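Side-chain contacts in HslVU complex proteolytic subunit, putative (Trypanosoma brucei brucei, PDB 4HNZ), which forms the proteolytic core of a mitochondrial proteasome-like complex, hydrolysing proteins that its ATP-dependent partner HslU has recognised and unfolded: residues E102-E105 / N111-T114; N62-F67 / T72-E77; T1-V6 / S94-S99. All coordinates share one frame; numbering follows the deposited sequence.

In the fold
Interactions 1 and 3 lie in the interior, whereas interaction 2 is a surface contact, its centre about 17 Å from that of the chain. Interaction 3 joins the two beta sheets by van der Waals contact, without a hydrogen bond between its segments; interaction 1 pairs two strands within one of them by backbone hydrogen bonds. They share that sheet, since strands 93-98 and 103-107 are neighbours and Leu104 O receives Val97 N. Interaction 2 pairs two helices, and helix 71-84 lies against the sheet: Ala75 packs on Leu104, and Glu102 OE2 meets Thr72 OG1. The chemistry shifts accordingly, from small and aliphatic groups between the sheets to charged side chains lying along a ring and a helix at the surface.

Interaction 1: E102-E105 / N111-T114; sequences ETLE and NVIT
Glu105 and Ile113 face each other as an antiparallel hydrogen-bonded pair, their CA atoms 5.0 Å apart. Both backbone bonds of the pair are present: Glu105 N donates to Ile113 O at 2.8 Å, and Ile113 N donates to Glu105 O at the same length. Each is nearly straight, with 163° at the hydrogen. A CA-H...O contact flanks them, Val112 CA standing 3.2 Å from Glu105 O, which therefore receives two donors of unequal strength.

On the face carrying this pair, the two side chains run alongside each other in the same direction. Glu105 holds CG anti to its backbone N (chi1 157°) and stays extended beyond, which lays the carboxylate against the branched end of Ile113. OE1 approaches Ile113 CG2 at 3.7 Å, while OE2 meets the other branch at Ile113 CD1, 3.8 Å away. The same glutamate also touches Val121 and Ile123 of strand 120-123 in the other sheet, and Leu22 of a second subunit packs on it.

Leu104 works differently. Its CD2 reaches Val112 CG1 at 3.5 Å, the two side chains crossing at a slant, and touches Thr114 CG2 at 3.9 Å, this time side by side. Leu104 and Val112 also rest on Ala75 and Ala79 of helix 71-84, so this part of the hairpin 103-107/112-113 is joined to the helical layer.

The strand pairing thus rests on main-chain bonds, and the side chains add apolar packing. A buried carboxylate with methyl groups beside both oxygens would probably find its charged form costlier than in water, and its ionisation may be shifted toward the neutral form.

Interaction 2: N62-F67 / T72-E77; sequences NKIGEF and TRAAVE
Lys63 and Ala74 bring their CA atoms to 4.9 Å where the axes of helix segments 62-66 and 72-77 approach to 8.4 Å, running roughly antiparallel at 139°. The small Ala74 allows this approach: its CB sits 3.8 Å from Lys63 O and also meets Ile64 CG1, while Lys63 CB lies close to Ala74 O. Further out, the lysine chain, bent at chi2 (-55°), lays its CD on Glu77 CB at 3.9 Å and crosses that side chain almost at a right angle. The Lys63 and Glu77 charges do not meet; Glu77 OE2 forms its salt bridge with Lys80.

Just past the first helix, the ring of Phe67 receives Arg73 over one face. Arg73 CD stands 3.4 Å from the ring centroid, 18° from the normal, a CH-pi contact. Beyond it NE comes to 3.2 Å from Phe67 CE1, with the guanidinium nearly parallel to the ring. Glu66 CG lies over the opposite face, and Glu77 CG approaches Phe67 CE2 obliquely at 3.6 Å. Consecutive helices connected by a short turn and packed in this way form a helical hairpin, here part of a helical layer of the Ntn-hydrolase sandwich.

Interaction 3: T1-V6 / S94-S99; sequences TTILSV and SLIVCS
Ser5 and Cys98 make the closest approach between the strands, with Ser5 OG 3.4 Å from Cys98 SG. This is a contact without a hydrogen bond: the serine hydroxyl is bonded to Val13 O, on the neighbouring strand 11-22. Ser5 holds OG anti to its backbone N (chi1 177°), and Cys98 CB points toward the opposing strand, which brings oxygen and sulfur together.

Ile96 fills the next position. Its chain is extended, so CD1 projects across the interface to 3.8 Å from Ile3 O and 4.0 Å from Ile3 CG2. The two isoleucine side chains pass one another, running opposite ways, Ile3 meeting Ile96 with CG2 while the end of its side chain leads away.

Strand segments 3-6 and 94-98 belong to different sheets, their axes 8.4 Å apart and turned by 26°; they form part of the face-to-face beta sandwich at the heart of the proteasome-type Ntn-hydrolase fold. All four touching residues are buried.

Toward the N-terminus the packing between the segments ends. Thr1, the probable nucleophile by similarity, and Ser94 are partly exposed and make no contact across them; Thr1 OG1 is instead hydrogen-bonded to Lys34 NZ.

Interaction 1: E102-E105 / N111-T114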
loop_
_atom_site.group_PDB
_atom_site.type_symbol
_atom_site.label_atom_id
_atom_site.label_comp_id
_atom_site.label_asym_id
_atom_site.label_seq_id
_atom_site.Cartn_x
_atom_site.Cartn_y
_atom_site.Cartn_z
ATOM N N GLU A 102 20.964 -27.901 29.233
ATOM C CA GLU A 102 20.655 -27.381 27.909
ATOM C C GLU A 102 19.819 -26.119 27.996
ATOM O O GLU A 102 18.941 -25.983 28.840
ATOM C CB GLU A 102 19.872 -28.427 27.059
ATOM C CG GLU A 102 20.536 -29.799 26.842
ATOM C CD GLU A 102 19.548 -30.916 26.422
ATOM O OE1 GLU A 102 18.941 -31.592 27.298
ATOM O OE2 GLU A 102 19.389 -31.167 25.199
ATOM N N THR A 103 20.070 -25.204 27.066
ATOM C CA THR A 103 19.197 -24.081 26.808
ATOM C C THR A 103 18.843 -24.007 25.321
ATOM O O THR A 103 19.725 -24.021 24.454
ATOM C CB THR A 103 19.884 -22.737 27.199
ATOM O OG1 THR A 103 20.372 -22.801 28.549
ATOM C CG2 THR A 103 18.930 -21.620 27.099
ATOM N N LEU A 104 17.567 -23.817 25.040
ATOM C CA LEU A 104 17.089 -23.611 23.686
ATOM C C LEU A 104 16.165 -22.427 23.585
ATOM O O LEU A 104 15.296 -22.216 24.405
ATOM C CB LEU A 104 16.279 -24.812 23.187
ATOM C CG LEU A 104 17.147 -26.023 23.138
ATOM C CD1 LEU A 104 16.679 -26.992 24.187
ATOM C CD2 LEU A 104 17.114 -26.662 21.755
ATOM N N GLU A 105 16.276 -21.773 22.459
ATOM C CA GLU A 105 15.388 -20.754 22.090
ATOM C C GLU A 105 14.579 -21.257 20.880
ATOM O O GLU A 105 15.117 -21.807 19.914
ATOM C CB GLU A 105 16.206 -19.497 21.750
ATOM C CG GLU A 105 15.517 -18.497 20.847
ATOM C CD GLU A 105 16.456 -17.352 20.395
ATOM O OE1 GLU A 105 17.614 -17.267 20.919
ATOM O OE2 GLU A 105 15.998 -16.536 19.521
ATOM N N ASN A 111 12.928 -21.285 14.080
ATOM C CA ASN A 111 14.317 -21.424 14.517
ATOM C C ASN A 111 14.378 -22.087 15.895
ATOM O O ASN A 111 13.560 -21.839 16.747
ATOM C CB ASN A 111 15.018 -20.077 14.593
ATOM C CG ASN A 111 15.007 -19.306 13.260
ATOM O OD1 ASN A 111 15.596 -19.744 12.268
ATOM N ND2 ASN A 111 14.385 -18.134 13.258
ATOM N N VAL A 112 15.360 -22.950 16.059
ATOM C CA VAL A 112 15.686 -23.540 17.319
ATOM C C VAL A 112 17.147 -23.215 17.502
ATOM O O VAL A 112 17.958 -23.710 16.826
ATOM C CB VAL A 112 15.448 -25.032 17.299
ATOM C CG1 VAL A 112 15.823 -25.673 18.623
ATOM C CG2 VAL A 112 13.985 -25.337 16.988
ATOM N N ILE A 113 17.455 -22.368 18.461
ATOM C CA ILE A 113 18.764 -21.822 18.601
ATOM C C ILE A 113 19.288 -22.229 19.952
ATOM O O ILE A 113 18.626 -22.033 20.963
ATOM C CB ILE A 113 18.674 -20.300 18.509
ATOM C CG1 ILE A 113 18.483 -19.923 17.029
ATOM C CG2 ILE A 113 19.893 -19.609 19.109
ATOM C CD1 ILE A 113 17.630 -18.687 16.850
ATOM N N THR A 114 20.465 -22.846 19.946
ATOM C CA THR A 114 21.226 -23.124 21.136
ATOM C C THR A 114 22.347 -22.093 21.221
ATOM O O THR A 114 22.757 -21.519 20.199
ATOM C CB THR A 114 21.874 -24.515 21.053
ATOM O OG1 THR A 114 22.664 -24.557 19.877
ATOM C CG2 THR A 114 20.768 -25.622 20.967
#

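Interaction 2: N62-F67 / T72-E77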
loop_
_atom_site.group_PDB
_atom_site.type_symbol
_atom_site.label_atom_id
_atom_site.label_comp_id
_atom_site.label_asym_id
_atom_site.label_seq_id
_atom_site.Cartn_x
_atom_site.Cartn_y
_atom_site.Cartn_z
ATOM N N ASN A 62 3.792 -31.631 26.330
ATOM C CA ASN A 62 3.485 -32.857 25.605
ATOM C C ASN A 62 4.759 -33.432 25.046
ATOM O O ASN A 62 5.046 -34.608 25.235
ATOM C CB ASN A 62 2.504 -32.675 24.428
ATOM C CG ASN A 62 1.089 -32.460 24.875
ATOM O OD1 ASN A 62 0.761 -32.656 26.061
ATOM N ND2 ASN A 62 0.229 -32.020 23.957
ATOM N N LYS A 63 5.517 -32.620 24.339
ATOM C CA LYS A 63 6.723 -33.134 23.731
ATOM C C LYS A 63 7.717 -33.602 24.788
ATOM O O LYS A 63 8.447 -34.555 24.550
ATOM C CB LYS A 63 7.347 -32.083 22.776
ATOM C CG LYS A 63 6.431 -31.629 21.638
ATOM C CD LYS A 63 5.917 -32.796 20.826
ATOM C CE LYS A 63 4.960 -32.307 19.766
ATOM N NZ LYS A 63 4.538 -33.426 18.898
ATOM N N ILE A 64 7.853 -32.851 25.872
ATOM C CA ILE A 64 8.845 -33.169 26.892
ATOM C C ILE A 64 8.511 -34.480 27.549
ATOM O O ILE A 64 9.396 -35.269 27.857
ATOM C CB ILE A 64 8.935 -32.098 27.975
ATOM C CG1 ILE A 64 9.820 -30.972 27.493
ATOM C CG2 ILE A 64 9.536 -32.666 29.264
ATOM C CD1 ILE A 64 9.666 -29.697 28.285
ATOM N N GLY A 65 7.222 -34.717 27.709
ATOM C CA GLY A 65 6.751 -35.988 28.160
ATOM C C GLY A 65 6.978 -37.114 27.163
ATOM O O GLY A 65 7.144 -38.271 27.561
ATOM N N GLU A 66 6.861 -36.827 25.885
ATOM C CA GLU A 66 7.035 -37.848 24.858
ATOM C C GLU A 66 8.516 -38.146 24.584
ATOM O O GLU A 66 8.834 -39.121 23.971
ATOM C CB GLU A 66 6.326 -37.377 23.608
ATOM C CG GLU A 66 6.262 -38.394 22.496
ATOM C CD GLU A 66 5.755 -37.781 21.208
ATOM O OE1 GLU A 66 5.048 -36.732 21.273
ATOM O OE2 GLU A 66 6.092 -38.330 20.122
ATOM N N PHE A 67 9.422 -37.282 25.028
ATOM C CA PHE A 67 10.876 -37.462 24.821
ATOM C C PHE A 67 11.608 -37.089 26.110
ATOM O O PHE A 67 12.315 -36.065 26.166
ATOM C CB PHE A 67 11.397 -36.655 23.615
ATOM C CG PHE A 67 10.721 -37.025 22.305
ATOM C CD1 PHE A 67 11.067 -38.186 21.634
ATOM C CD2 PHE A 67 9.731 -36.204 21.753
ATOM C CE1 PHE A 67 10.445 -38.525 20.432
ATOM C CE2 PHE A 67 9.111 -36.530 20.557
ATOM C CZ PHE A 67 9.467 -37.692 19.890
ATOM N N THR A 72 16.356 -31.179 23.672
ATOM C CA THR A 72 16.557 -30.656 22.311
ATOM C C THR A 72 15.599 -31.270 21.311
ATOM O O THR A 72 15.064 -30.553 20.457
ATOM C CB THR A 72 17.991 -30.904 21.847
ATOM O OG1 THR A 72 18.866 -30.241 22.763
ATOM C CG2 THR A 72 18.228 -30.344 20.459
ATOM N N ARG A 73 15.369 -32.573 21.417
ATOM C CA ARG A 73 14.452 -33.207 20.508
ATOM C C ARG A 73 13.012 -32.722 20.737
ATOM O O ARG A 73 12.267 -32.504 19.795
ATOM C CB ARG A 73 14.508 -34.711 20.627
ATOM C CG ARG A 73 14.070 -35.415 19.356
ATOM C CD ARG A 73 13.050 -36.505 19.654
ATOM N NE ARG A 73 13.167 -37.737 18.874
ATOM C CZ ARG A 73 14.054 -38.703 19.132
ATOM N NH1 ARG A 73 14.054 -39.817 18.404
ATOM N NH2 ARG A 73 14.974 -38.535 20.082
ATOM N N ALA A 74 12.627 -32.541 21.992
ATOM C CA ALA A 74 11.325 -32.009 22.326
ATOM C C ALA A 74 11.090 -30.597 21.700
ATOM O O ALA A 74 10.053 -30.309 21.152
ATOM C CB ALA A 74 11.143 -31.968 23.840
ATOM N N ALA A 75 12.082 -29.746 21.838
ATOM C CA ALA A 75 12.035 -28.435 21.280
ATOM C C ALA A 75 11.844 -28.494 19.766
ATOM O O ALA A 75 10.994 -27.801 19.238
ATOM C CB ALA A 75 13.300 -27.652 21.638
ATOM N N VAL A 76 12.647 -29.293 19.082
ATOM C CA VAL A 76 12.541 -29.414 17.658
ATOM C C VAL A 76 11.182 -29.967 17.269
ATOM O O VAL A 76 10.574 -29.475 16.316
ATOM C CB VAL A 76 13.654 -30.289 17.093
ATOM C CG1 VAL A 76 13.408 -30.588 15.626
ATOM C CG2 VAL A 76 14.964 -29.560 17.241
ATOM N N GLU A 77 10.672 -30.941 18.002
ATOM C CA GLU A 77 9.332 -31.482 17.668
ATOM C C GLU A 77 8.269 -30.429 17.878
ATOM O O GLU A 77 7.325 -30.330 17.100
ATOM C CB GLU A 77 8.998 -32.693 18.495
ATOM C CG GLU A 77 9.843 -33.907 18.142
ATOM C CD GLU A 77 9.634 -34.383 16.717
ATOM O OE1 GLU A 77 8.506 -34.288 16.173
ATOM O OE2 GLU A 77 10.635 -34.825 16.122
#

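Interaction 3: T1-V6 / S94-S99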
loop_
_atom_site.group_PDB
_atom_site.type_symbol
_atom_site.label_atom_id
_atom_site.label_comp_id
_atom_site.label_asym_id
_atom_site.label_seq_id
_atom_site.Cartn_x
_atom_site.Cartn_y
_atom_site.Cartn_z
ATOM N N THR A 1 9.727 -6.836 25.780
ATOM C CA THR A 1 10.098 -7.983 26.626
ATOM C C THR A 1 11.554 -8.273 26.463
ATOM O O THR A 1 12.109 -8.097 25.381
ATOM C CB THR A 1 9.237 -9.207 26.258
ATOM O OG1 THR A 1 7.897 -8.912 26.626
ATOM C CG2 THR A 1 9.676 -10.445 27.024
ATOM N N THR A 2 12.157 -8.642 27.583
ATOM C CA THR A 2 13.524 -9.133 27.636
ATOM C C THR A 2 13.540 -10.387 28.483
ATOM O O THR A 2 13.167 -10.350 29.647
ATOM C CB THR A 2 14.456 -8.104 28.260
ATOM O OG1 THR A 2 14.322 -6.841 27.567
ATOM C CG2 THR A 2 15.863 -8.562 28.170
ATOM N N ILE A 3 13.870 -11.523 27.853
ATOM C CA ILE A 3 14.142 -12.730 28.520
ATOM C C ILE A 3 15.594 -13.056 28.219
ATOM O O ILE A 3 16.000 -13.084 27.053
ATOM C CB ILE A 3 13.295 -13.917 28.009
ATOM C CG1 ILE A 3 11.836 -13.572 27.843
ATOM C CG2 ILE A 3 13.424 -15.117 28.936
ATOM C CD1 ILE A 3 11.148 -13.245 29.111
ATOM N N LEU A 4 16.363 -13.369 29.263
ATOM C CA LEU A 4 17.786 -13.605 29.134
ATOM C C LEU A 4 18.176 -14.799 29.946
ATOM O O LEU A 4 17.774 -14.954 31.118
ATOM C CB LEU A 4 18.536 -12.399 29.623
ATOM C CG LEU A 4 20.026 -12.589 29.760
ATOM C CD1 LEU A 4 20.659 -12.738 28.398
ATOM C CD2 LEU A 4 20.689 -11.428 30.484
ATOM N N SER A 5 18.976 -15.664 29.350
ATOM C CA SER A 5 19.552 -16.815 30.056
ATOM C C SER A 5 21.071 -16.752 29.940
ATOM O O SER A 5 21.604 -16.562 28.859
ATOM C CB SER A 5 19.063 -18.122 29.423
ATOM O OG SER A 5 19.666 -19.252 30.049
ATOM N N VAL A 6 21.767 -16.946 31.054
ATOM C CA VAL A 6 23.213 -17.039 31.074
ATOM C C VAL A 6 23.668 -18.298 31.835
ATOM O O VAL A 6 23.236 -18.520 32.953
ATOM C CB VAL A 6 23.811 -15.847 31.834
ATOM C CG1 VAL A 6 25.311 -15.907 31.825
ATOM C CG2 VAL A 6 23.311 -14.531 31.230
ATOM N N SER A 94 7.803 -16.249 21.515
ATOM C CA SER A 94 9.107 -16.861 21.484
ATOM C C SER A 94 9.350 -17.426 22.853
ATOM O O SER A 94 8.826 -16.893 23.821
ATOM C CB SER A 94 10.146 -15.813 21.195
ATOM O OG SER A 94 10.011 -15.442 19.858
ATOM N N LEU A 95 10.159 -18.473 22.936
ATOM C CA LEU A 95 10.393 -19.235 24.202
ATOM C C LEU A 95 11.820 -19.467 24.391
ATOM O O LEU A 95 12.535 -19.652 23.416
ATOM C CB LEU A 95 9.758 -20.604 24.155
ATOM C CG LEU A 95 8.279 -20.644 23.843
ATOM C CD1 LEU A 95 7.838 -22.087 23.760
ATOM C CD2 LEU A 95 7.406 -19.873 24.865
ATOM N N ILE A 96 12.262 -19.374 25.624
ATOM C CA ILE A 96 13.548 -19.943 26.009
ATOM C C ILE A 96 13.261 -21.022 27.021
ATOM O O ILE A 96 12.547 -20.789 28.007
ATOM C CB ILE A 96 14.473 -18.913 26.650
ATOM C CG1 ILE A 96 14.913 -17.904 25.612
ATOM C CG2 ILE A 96 15.718 -19.603 27.174
ATOM C CD1 ILE A 96 15.820 -16.812 26.149
ATOM N N VAL A 97 13.841 -22.201 26.783
ATOM C CA VAL A 97 13.701 -23.344 27.686
ATOM C C VAL A 97 15.067 -23.642 28.264
ATOM O O VAL A 97 15.984 -23.917 27.499
ATOM C CB VAL A 97 13.295 -24.643 26.956
ATOM C CG1 VAL A 97 12.608 -25.614 27.923
ATOM C CG2 VAL A 97 12.408 -24.370 25.796
ATOM N N CYS A 98 15.144 -23.763 29.588
ATOM C CA CYS A 98 16.348 -24.165 30.285
ATOM C C CYS A 98 16.241 -25.379 31.153
ATOM O O CYS A 98 15.289 -25.555 31.899
ATOM C CB CYS A 98 16.744 -23.092 31.286
ATOM S SG CYS A 98 17.353 -21.654 30.492
ATOM N N SER A 99 17.268 -26.207 31.040
ATOM C CA SER A 99 17.591 -27.170 32.052
ATOM C C SER A 99 18.999 -26.830 32.514
ATOM O O SER A 99 19.642 -25.906 32.005
ATOM C CB SER A 99 17.534 -28.583 31.506
ATOM O OG SER A 99 18.559 -28.768 30.574
#